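Local coordinates for hypothetical protein, IPT/TIG domain protein (Bacteroides ovatus, PDB 4HW6) that is of unknown function but, as a two-domain protein with an IPT/TIG domain and a six-bladed beta-propeller, probably binds carbohydrate in nutrient uptake, at residues 198-209 and 223-233; 157-165 and 176-187. All blocks are in the same frame, centred on the assembly; numbering follows the deposited sequence.

Interaction 1: residues 198-209 and 223-233; sequences VDDQSSDTNTGI and SLCNARGAKTC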
loop_
_atom_site.group_PDB
_atom_site.type_symbol
_atom_site.label_atom_id
_atom_site.label_comp_id
_atom_site.label_asym_id
_atom_site.label_seq_id
_atom_site.Cartn_x
_atom_site.Cartn_y
_atom_site.Cartn_z
ATOM N N VAL A 198 -19.347 4.835 6.851
ATOM C CA VAL A 198 -19.761 5.354 8.142
ATOM C C VAL A 198 -19.975 6.850 8.041
ATOM O O VAL A 198 -19.131 7.553 7.496
ATOM C CB VAL A 198 -18.711 5.031 9.232
ATOM C CG1 VAL A 198 -19.052 5.763 10.548
ATOM C CG2 VAL A 198 -18.682 3.529 9.447
ATOM N N ASP A 199 -21.100 7.346 8.558
ATOM C CA ASP A 199 -21.354 8.784 8.699
ATOM C C ASP A 199 -21.192 9.120 10.181
ATOM O O ASP A 199 -21.936 8.594 11.000
ATOM C CB ASP A 199 -22.772 9.110 8.274
ATOM C CG ASP A 199 -23.089 10.618 8.263
ATOM O OD1 ASP A 199 -22.165 11.479 8.373
ATOM O OD2 ASP A 199 -24.295 10.944 8.066
ATOM N N ASP A 200 -20.230 9.977 10.507
ATOM C CA ASP A 200 -20.018 10.445 11.884
ATOM C C ASP A 200 -20.900 11.669 12.109
ATOM O O ASP A 200 -20.577 12.771 11.631
ATOM C CB ASP A 200 -18.537 10.777 12.101
ATOM C CG ASP A 200 -18.250 11.372 13.487
ATOM O OD1 ASP A 200 -19.151 11.436 14.360
ATOM O OD2 ASP A 200 -17.101 11.805 13.678
ATOM N N GLN A 201 -22.038 11.463 12.772
ATOM C CA GLN A 201 -23.033 12.523 12.944
ATOM C C GLN A 201 -23.639 12.468 14.348
ATOM O O GLN A 201 -23.556 11.462 15.038
ATOM C CB GLN A 201 -24.106 12.478 11.846
ATOM C CG GLN A 201 -24.886 11.165 11.751
ATOM C CD GLN A 201 -25.929 11.035 12.845
ATOM O OE1 GLN A 201 -26.619 12.011 13.194
ATOM N NE2 GLN A 201 -26.070 9.826 13.391
ATOM N N SER A 202 -24.265 13.560 14.751
ATOM C CA SER A 202 -24.518 13.808 16.178
ATOM C C SER A 202 -25.876 13.397 16.735
ATOM O O SER A 202 -26.199 13.758 17.888
ATOM C CB SER A 202 -24.243 15.282 16.476
ATOM O OG SER A 202 -25.184 16.140 15.862
ATOM N N SER A 203 -26.664 12.630 15.976
ATOM C CA SER A 203 -27.990 12.189 16.422
ATOM C C SER A 203 -28.075 10.672 16.618
ATOM O O SER A 203 -27.726 9.902 15.722
ATOM C CB SER A 203 -29.072 12.609 15.427
ATOM O OG SER A 203 -30.313 12.028 15.796
ATOM N N ASP A 204 -28.573 10.255 17.782
ATOM C CA ASP A 204 -28.832 8.830 18.050
ATOM C C ASP A 204 -29.953 8.265 17.194
ATOM O O ASP A 204 -30.067 7.057 17.072
ATOM C CB ASP A 204 -29.181 8.590 19.527
ATOM C CG ASP A 204 -27.999 8.783 20.454
ATOM O OD1 ASP A 204 -26.970 8.105 20.265
ATOM O OD2 ASP A 204 -28.103 9.612 21.393
ATOM N N THR A 205 -30.775 9.119 16.595
ATOM C CA THR A 205 -31.910 8.666 15.832
ATOM C C THR A 205 -31.709 8.774 14.313
ATOM O O THR A 205 -32.664 8.611 13.542
ATOM C CB THR A 205 -33.174 9.442 16.253
ATOM O OG1 THR A 205 -32.971 10.853 16.033
ATOM C CG2 THR A 205 -33.494 9.176 17.729
ATOM N N ASN A 206 -30.483 9.043 13.900
ATOM C CA ASN A 206 -30.118 9.131 12.492
ATOM C C ASN A 206 -29.070 8.069 12.129
ATOM O O ASN A 206 -28.312 7.584 12.982
ATOM C CB ASN A 206 -29.594 10.537 12.179
ATOM C CG ASN A 206 -30.689 11.595 12.188
ATOM O OD1 ASN A 206 -31.846 11.304 11.947
ATOM N ND2 ASN A 206 -30.302 12.841 12.401
ATOM N N THR A 207 -29.014 7.760 10.831
ATOM C CA THR A 207 -28.185 6.689 10.305
ATOM C C THR A 207 -26.717 6.980 10.533
ATOM O O THR A 207 -26.237 8.087 10.289
ATOM C CB THR A 207 -28.448 6.478 8.796
ATOM O OG1 THR A 207 -29.847 6.196 8.603
ATOM C CG2 THR A 207 -27.575 5.346 8.212
ATOM N N GLY A 208 -26.006 5.970 11.016
ATOM C CA GLY A 208 -24.572 6.042 11.164
ATOM C C GLY A 208 -23.784 5.162 10.215
ATOM O O GLY A 208 -22.591 5.413 9.987
ATOM N N ILE A 209 -24.427 4.135 9.674
ATOM C CA ILE A 209 -23.759 3.230 8.755
ATOM C C ILE A 209 -24.673 3.079 7.544
ATOM O O ILE A 209 -25.848 2.723 7.669
ATOM C CB ILE A 209 -23.436 1.859 9.368
ATOM C CG1 ILE A 209 -22.716 2.018 10.701
ATOM C CG2 ILE A 209 -22.613 1.045 8.373
ATOM C CD1 ILE A 209 -22.331 0.698 11.359
ATOM N N SER A 223 -29.733 2.648 4.200
ATOM C CA SER A 223 -29.374 2.928 5.591
ATOM C C SER A 223 -29.411 1.623 6.383
ATOM O O SER A 223 -30.438 0.939 6.399
ATOM C CB SER A 223 -30.369 3.927 6.196
ATOM O OG SER A 223 -30.355 5.150 5.458
ATOM N N LEU A 224 -28.315 1.283 7.042
ATOM C CA LEU A 224 -28.232 0.034 7.759
ATOM C C LEU A 224 -28.678 0.201 9.193
ATOM O O LEU A 224 -29.539 -0.528 9.649
ATOM C CB LEU A 224 -26.822 -0.532 7.748
ATOM C CG LEU A 224 -26.266 -0.898 6.380
ATOM C CD1 LEU A 224 -24.915 -1.592 6.524
ATOM C CD2 LEU A 224 -27.266 -1.769 5.625
ATOM N N CYS A 225 -28.080 1.137 9.911
ATOM C CA CYS A 225 -28.438 1.329 11.307
ATOM C C CYS A 225 -28.085 2.712 11.802
ATOM O O CYS A 225 -27.198 3.393 11.270
ATOM C CB CYS A 225 -27.798 0.263 12.207
ATOM S SG CYS A 225 -26.007 0.349 12.239
ATOM N N ASN A 226 -28.813 3.126 12.833
ATOM C CA ASN A 226 -28.541 4.378 13.517
ATOM C C ASN A 226 -27.343 4.244 14.430
ATOM O O ASN A 226 -27.139 3.208 15.082
ATOM C CB ASN A 226 -29.732 4.800 14.377
ATOM C CG ASN A 226 -30.974 5.077 13.577
ATOM O OD1 ASN A 226 -30.919 5.355 12.370
ATOM N ND2 ASN A 226 -32.122 5.010 14.250
ATOM N N ALA A 227 -26.534 5.294 14.488
ATOM C CA ALA A 227 -25.397 5.303 15.392
ATOM C C ALA A 227 -24.905 6.735 15.391
ATOM O O ALA A 227 -24.655 7.307 14.342
ATOM C CB ALA A 227 -24.295 4.377 14.908
ATOM N N ARG A 228 -24.802 7.293 16.584
ATOM C CA ARG A 228 -24.261 8.606 16.783
ATOM C C ARG A 228 -22.765 8.558 17.014
ATOM O O ARG A 228 -22.250 7.732 17.782
ATOM C CB ARG A 228 -24.967 9.210 17.988
ATOM C CG ARG A 228 -24.389 10.523 18.451
ATOM C CD ARG A 228 -25.252 11.077 19.551
ATOM N NE ARG A 228 -24.676 12.309 20.056
ATOM C CZ ARG A 228 -25.313 13.128 20.884
ATOM N NH1 ARG A 228 -26.537 12.834 21.319
ATOM N NH2 ARG A 228 -24.715 14.238 21.308
ATOM N N GLY A 229 -22.041 9.489 16.394
ATOM C CA GLY A 229 -20.589 9.572 16.560
ATOM C C GLY A 229 -19.802 8.342 16.161
ATOM O O GLY A 229 -18.770 8.028 16.792
ATOM N N ALA A 230 -20.265 7.648 15.128
ATOM C CA ALA A 230 -19.577 6.452 14.649
ATOM C C ALA A 230 -18.284 6.792 13.935
ATOM O O ALA A 230 -18.228 7.773 13.153
ATOM C CB ALA A 230 -20.502 5.594 13.768
ATOM N N LYS A 231 -17.256 5.953 14.157
ATOM C CA LYS A 231 -15.889 6.251 13.713
ATOM C C LYS A 231 -15.224 5.273 12.738
ATOM O O LYS A 231 -14.286 5.641 12.035
ATOM C CB LYS A 231 -14.971 6.346 14.936
ATOM C CG LYS A 231 -15.342 7.424 15.935
ATOM C CD LYS A 231 -15.346 8.804 15.306
ATOM C CE LYS A 231 -15.475 9.912 16.340
ATOM N NZ LYS A 231 -15.196 11.224 15.694
ATOM N N THR A 232 -15.687 4.038 12.715
ATOM C CA THR A 232 -14.974 2.959 12.022
ATOM C C THR A 232 -15.942 1.839 11.680
ATOM O O THR A 232 -16.999 1.719 12.300
ATOM C CB THR A 232 -13.758 2.445 12.853
ATOM O OG1 THR A 232 -12.952 1.538 12.078
ATOM C CG2 THR A 232 -14.180 1.768 14.145
ATOM N N CYS A 233 -15.611 1.066 10.648
ATOM C CA CYS A 233 -16.435 -0.078 10.202
ATOM C C CYS A 233 -15.523 -1.231 9.759
ATOM O O CYS A 233 -15.007 -1.246 8.645
ATOM C CB CYS A 233 -17.397 0.296 9.068
ATOM S SG CYS A 233 -16.701 1.129 7.618
HETATM O O HOH W 1 -22.514 8.657 13.449
HETATM O O HOH W 2 -29.103 12.042 19.838
HETATM O O HOH W 3 -32.762 6.731 10.742
HETATM O O HOH W 4 -30.458 3.887 10.139
HETATM O O HOH W 5 -31.720 6.949 6.652
#
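Ile-209 meets Cys-225 and Leu-224 in the outer hairpin of a four-stranded antiparallel blade of the beta-propeller. Strands 207-212 and 221-226 are joined here through a classic beta bulge, with Leu-224 and Cys-225 set against the single residue Ile-209. Cys-225 O takes two backbone bonds, from Gly-208 N at 2.9 Å and from Ile-209 N at 3.3 Å. Ile-209 O accepts from Leu-224 N. The Ile-209 side chain is buried: CD1 lies 3.8 Å from Cys-225 SG, and CG2 touches Leu-224 CD1. Tyr-244 of the next blade packs on Ile-209.

Val-198 meets the chain as it leaves the hairpin. With CG1 opposite the backbone N (chi1 172°), Val-198 CG1 is turned to Ala-230 CB at 3.5 Å. Val-198 CG2 presses on Cys-233 CB at 3.5 Å, a tight carbon pair.

Arg-228 lies at the solvent side. Its extended chain passes Ser-202 O and crosses the Asp-204 side chain at the start of the type I turn 203-206. Ser-202 O sits over one face of the guanidinium, toward its rim, 3.0 Å above the plane. Arg-228 NH1 makes a long salt bridge to Asp-204 OD2 (3.6 Å), with carboxylate and guanidinium planes 47° apart. A water joins the two groups, weakly at the arginine end. Lys-231 NZ is shared between Asn-275 OD1 and Asp-200 OD2, and meets the latter at 2.8 Å from above the carboxylate plane, 38° out of it.

Interaction 2: residues 157-165 and 176-187; sequences WVGQRDAFR and IKTTNIGQCADV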
loop_
_atom_site.group_PDB
_atom_site.type_symbol
_atom_site.label_atom_id
_atom_site.label_comp_id
_atom_site.label_asym_id
_atom_site.label_seq_id
_atom_site.Cartn_x
_atom_site.Cartn_y
_atom_site.Cartn_z
ATOM N N TRP A 157 -11.564 6.284 -1.427
ATOM C CA TRP A 157 -11.310 6.859 -0.122
ATOM C C TRP A 157 -12.375 7.801 0.330
ATOM O O TRP A 157 -12.967 8.489 -0.490
ATOM C CB TRP A 157 -9.921 7.495 0.015
ATOM C CG TRP A 157 -9.645 8.779 -0.705
ATOM C CD1 TRP A 157 -10.034 10.036 -0.343
ATOM C CD2 TRP A 157 -8.827 8.933 -1.860
ATOM N NE1 TRP A 157 -9.515 10.966 -1.217
ATOM C CE2 TRP A 157 -8.773 10.320 -2.159
ATOM C CE3 TRP A 157 -8.149 8.047 -2.676
ATOM C CZ2 TRP A 157 -8.061 10.818 -3.226
ATOM C CZ3 TRP A 157 -7.427 8.567 -3.767
ATOM C CH2 TRP A 157 -7.406 9.935 -4.020
ATOM N N VAL A 158 -12.656 7.750 1.630
ATOM C CA VAL A 158 -13.508 8.745 2.278
ATOM C C VAL A 158 -12.670 9.962 2.598
ATOM O O VAL A 158 -11.445 9.858 2.805
ATOM C CB VAL A 158 -14.154 8.231 3.569
ATOM C CG1 VAL A 158 -15.227 7.182 3.258
ATOM C CG2 VAL A 158 -13.112 7.648 4.527
ATOM N N GLY A 159 -13.346 11.098 2.704
ATOM C CA GLY A 159 -12.722 12.377 2.963
ATOM C C GLY A 159 -13.289 13.162 4.128
ATOM O O GLY A 159 -13.121 14.367 4.170
ATOM N N GLN A 160 -13.934 12.478 5.085
ATOM C CA GLN A 160 -14.651 13.138 6.183
ATOM C C GLN A 160 -15.675 14.124 5.616
ATOM O O GLN A 160 -16.614 13.697 4.925
ATOM C CB GLN A 160 -13.684 13.771 7.180
ATOM C CG GLN A 160 -12.857 12.731 7.923
ATOM C CD GLN A 160 -11.879 13.348 8.904
ATOM O OE1 GLN A 160 -11.068 14.224 8.556
ATOM N NE2 GLN A 160 -11.936 12.880 10.138
ATOM N N ARG A 161 -15.493 15.430 5.834
ATOM C CA ARG A 161 -16.407 16.412 5.284
ATOM C C ARG A 161 -16.105 16.766 3.834
ATOM O O ARG A 161 -16.890 17.443 3.198
ATOM C CB ARG A 161 -16.371 17.705 6.083
ATOM C CG ARG A 161 -16.680 17.521 7.547
ATOM C CD ARG A 161 -16.640 18.863 8.242
ATOM N NE ARG A 161 -16.694 18.679 9.682
ATOM C CZ ARG A 161 -17.151 19.593 10.545
ATOM N NH1 ARG A 161 -17.601 20.775 10.142
ATOM N NH2 ARG A 161 -17.138 19.315 11.844
ATOM N N ASP A 162 -14.930 16.356 3.355
ATOM C CA ASP A 162 -14.503 16.638 1.983
ATOM C C ASP A 162 -14.905 15.495 1.037
ATOM O O ASP A 162 -15.688 14.608 1.416
ATOM C CB ASP A 162 -12.997 16.936 1.960
ATOM C CG ASP A 162 -12.606 18.056 2.970
ATOM O OD1 ASP A 162 -13.226 19.114 2.942
ATOM O OD2 ASP A 162 -11.683 17.845 3.786
ATOM N N ALA A 163 -14.443 15.555 -0.208
ATOM C CA ALA A 163 -14.920 14.618 -1.218
ATOM C C ALA A 163 -14.457 13.192 -0.973
ATOM O O ALA A 163 -13.323 12.937 -0.550
ATOM C CB ALA A 163 -14.495 15.045 -2.621
ATOM N N PHE A 164 -15.372 12.293 -1.305
ATOM C CA PHE A 164 -15.157 10.860 -1.441
ATOM C C PHE A 164 -14.625 10.621 -2.859
ATOM O O PHE A 164 -15.223 11.088 -3.835
ATOM C CB PHE A 164 -16.518 10.207 -1.279
ATOM C CG PHE A 164 -16.484 8.727 -1.051
ATOM C CD1 PHE A 164 -16.028 7.861 -2.024
ATOM C CD2 PHE A 164 -16.971 8.209 0.124
ATOM C CE1 PHE A 164 -16.040 6.494 -1.804
ATOM C CE2 PHE A 164 -16.984 6.843 0.349
ATOM C CZ PHE A 164 -16.517 5.992 -0.618
ATOM N N ARG A 165 -13.500 9.943 -2.981
ATOM C CA ARG A 165 -12.881 9.783 -4.309
ATOM C C ARG A 165 -12.786 8.325 -4.740
ATOM O O ARG A 165 -12.767 7.407 -3.903
ATOM C CB ARG A 165 -11.477 10.412 -4.343
ATOM C CG ARG A 165 -11.411 11.873 -3.890
ATOM C CD ARG A 165 -12.253 12.800 -4.737
ATOM N NE ARG A 165 -11.844 12.836 -6.144
ATOM C CZ ARG A 165 -11.222 13.861 -6.746
ATOM N NH1 ARG A 165 -10.886 14.964 -6.078
ATOM N NH2 ARG A 165 -10.904 13.769 -8.031
ATOM N N ILE A 176 -15.137 11.833 -8.359
ATOM C CA ILE A 176 -15.745 12.234 -7.085
ATOM C C ILE A 176 -17.077 11.511 -6.972
ATOM O O ILE A 176 -17.933 11.599 -7.875
ATOM C CB ILE A 176 -16.023 13.747 -7.040
ATOM C CG1 ILE A 176 -14.696 14.521 -7.098
ATOM C CG2 ILE A 176 -16.824 14.107 -5.761
ATOM C CD1 ILE A 176 -14.844 16.021 -7.259
ATOM N N LYS A 177 -17.249 10.794 -5.871
ATOM C CA LYS A 177 -18.476 10.054 -5.604
ATOM C C LYS A 177 -19.444 10.915 -4.782
ATOM O O LYS A 177 -19.115 11.361 -3.696
ATOM C CB LYS A 177 -18.160 8.743 -4.868
ATOM C CG LYS A 177 -19.417 7.937 -4.523
ATOM C CD LYS A 177 -19.154 6.658 -3.751
ATOM C CE LYS A 177 -20.436 5.835 -3.623
ATOM N NZ LYS A 177 -21.039 5.483 -4.962
ATOM N N THR A 178 -20.649 11.135 -5.297
ATOM C CA THR A 178 -21.684 11.819 -4.529
ATOM C C THR A 178 -22.229 10.795 -3.545
ATOM O O THR A 178 -22.743 9.758 -3.940
ATOM C CB THR A 178 -22.826 12.351 -5.411
ATOM O OG1 THR A 178 -22.290 13.221 -6.422
ATOM C CG2 THR A 178 -23.834 13.143 -4.567
ATOM N N THR A 179 -22.071 11.068 -2.261
ATOM C CA THR A 179 -22.556 10.179 -1.207
ATOM C C THR A 179 -23.783 10.739 -0.502
ATOM O O THR A 179 -24.541 9.980 0.078
ATOM C CB THR A 179 -21.493 9.990 -0.107
ATOM O OG1 THR A 179 -21.209 11.270 0.471
ATOM C CG2 THR A 179 -20.200 9.364 -0.678
ATOM N N ASN A 180 -23.935 12.065 -0.501
ATOM C CA ASN A 180 -24.914 12.760 0.335
ATOM C C ASN A 180 -24.787 12.400 1.818
ATOM O O ASN A 180 -25.770 12.392 2.574
ATOM C CB ASN A 180 -26.347 12.534 -0.172
ATOM C CG ASN A 180 -26.609 13.211 -1.500
ATOM O OD1 ASN A 180 -27.139 12.603 -2.427
ATOM N ND2 ASN A 180 -26.202 14.455 -1.610
ATOM N N ILE A 181 -23.555 12.116 2.221
ATOM C CA ILE A 181 -23.208 11.876 3.601
ATOM C C ILE A 181 -22.284 13.012 4.024
ATOM O O ILE A 181 -21.272 13.263 3.371
ATOM C CB ILE A 181 -22.468 10.527 3.719
ATOM C CG1 ILE A 181 -23.402 9.366 3.364
ATOM C CG2 ILE A 181 -21.853 10.341 5.108
ATOM C CD1 ILE A 181 -22.709 8.015 3.220
ATOM N N GLY A 182 -22.622 13.697 5.117
ATOM C CA GLY A 182 -21.881 14.882 5.547
ATOM C C GLY A 182 -20.494 14.651 6.084
ATOM O O GLY A 182 -19.631 15.509 5.933
ATOM N N GLN A 183 -20.258 13.511 6.722
ATOM C CA GLN A 183 -18.953 13.265 7.352
ATOM C C GLN A 183 -18.569 11.805 7.252
ATOM O O GLN A 183 -18.869 11.007 8.136
ATOM C CB GLN A 183 -18.927 13.768 8.789
ATOM C CG GLN A 183 -17.513 13.885 9.362
ATOM C CD GLN A 183 -17.463 14.811 10.570
ATOM O OE1 GLN A 183 -18.164 14.606 11.572
ATOM N NE2 GLN A 183 -16.653 15.836 10.480
ATOM N N CYS A 184 -17.921 11.463 6.144
ATOM C CA CYS A 184 -17.612 10.059 5.851
ATOM C C CYS A 184 -16.365 9.653 6.611
ATOM O O CYS A 184 -15.252 10.089 6.266
ATOM C CB CYS A 184 -17.390 9.833 4.355
ATOM S SG CYS A 184 -18.833 10.108 3.321
ATOM N N ALA A 185 -16.544 8.827 7.646
ATOM C CA ALA A 185 -15.450 8.505 8.578
ATOM C C ALA A 185 -14.656 7.249 8.243
ATOM O O ALA A 185 -13.522 7.104 8.689
ATOM C CB ALA A 185 -16.005 8.394 9.998
ATOM N N ASP A 186 -15.263 6.306 7.529
ATOM C CA ASP A 186 -14.597 5.058 7.173
ATOM C C ASP A 186 -15.350 4.390 6.013
ATOM O O ASP A 186 -16.507 4.711 5.736
ATOM C CB ASP A 186 -14.495 4.124 8.397
ATOM C CG ASP A 186 -13.412 3.012 8.237
ATOM O OD1 ASP A 186 -12.588 3.074 7.270
ATOM O OD2 ASP A 186 -13.348 2.100 9.118
ATOM N N VAL A 187 -14.670 3.464 5.352
ATOM C CA VAL A 187 -15.237 2.724 4.214
ATOM C C VAL A 187 -14.726 1.299 4.300
ATOM O O VAL A 187 -13.577 1.064 4.688
ATOM C CB VAL A 187 -14.899 3.376 2.841
ATOM C CG1 VAL A 187 -13.382 3.548 2.651
ATOM C CG2 VAL A 187 -15.521 2.580 1.704
#
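Phe-164 packs against Lys-177, Thr-179 and Cys-184 at the connection from one blade of the beta-propeller to the next. Here the chain leaves strand 173-177 of one blade and enters strand 184-189 of the following one. With CG opposite the backbone N (chi1 -166°), the Phe-164 ring runs beside the Lys-177 chain. Lys-177 CD makes a CH-pi contact over one face, 4.0 Å from the ring centroid and 25° off its normal. Trp-157 O lies over the opposite face. Cys-184 SG sits at the ring edge, 4.2 Å from Phe-164 CD2, and Thr-179 CG2 approaches obliquely. Next to this, Val-158 CG1 reaches both Cys-184 CB at 3.6 Å and Val-187 CB at 3.8 Å.

Further out, Ile-176 CG1 lies over one face of the Arg-165 guanidinium, 3.4 Å from NE. That group is held by backbone oxygens of Leu-128, Val-174 and Asp-175. The Lys-177 ammonium runs on to Phe-218 O.

The polar edge is the type II' turn 159-162. Gln-160 and Cys-184 form a single antiparallel bridge. Gln-160 N to Cys-184 O is weak, while Cys-184 N donates to Gln-160 O at 2.9 Å.

Overall arrangement
The two contacts are in series along the chain and meet in one propeller blade. Interaction 2 brings the chain into this blade, through strand 184-189. Interaction 1 lies at its last hairpin, 207-212 with 221-226, and where the chain leaves toward the next blade. A probable hydrogen bond from Ala-185 N to Val-198 O (2.9 Å) connects them. Asp-186 OD2 of interaction 2 also accepts from Cys-233 N and Thr-232 OG1 of interaction 1. The centre of interaction 1 lies about 28 Å from the chain's centre, that of interaction 2 about 20 Å. In each, apolar side chains such as Val-198 or Phe-164 are buried, while Asp-204 or Arg-161 is exposed. Interaction 1 is richer in salt bridges and water links.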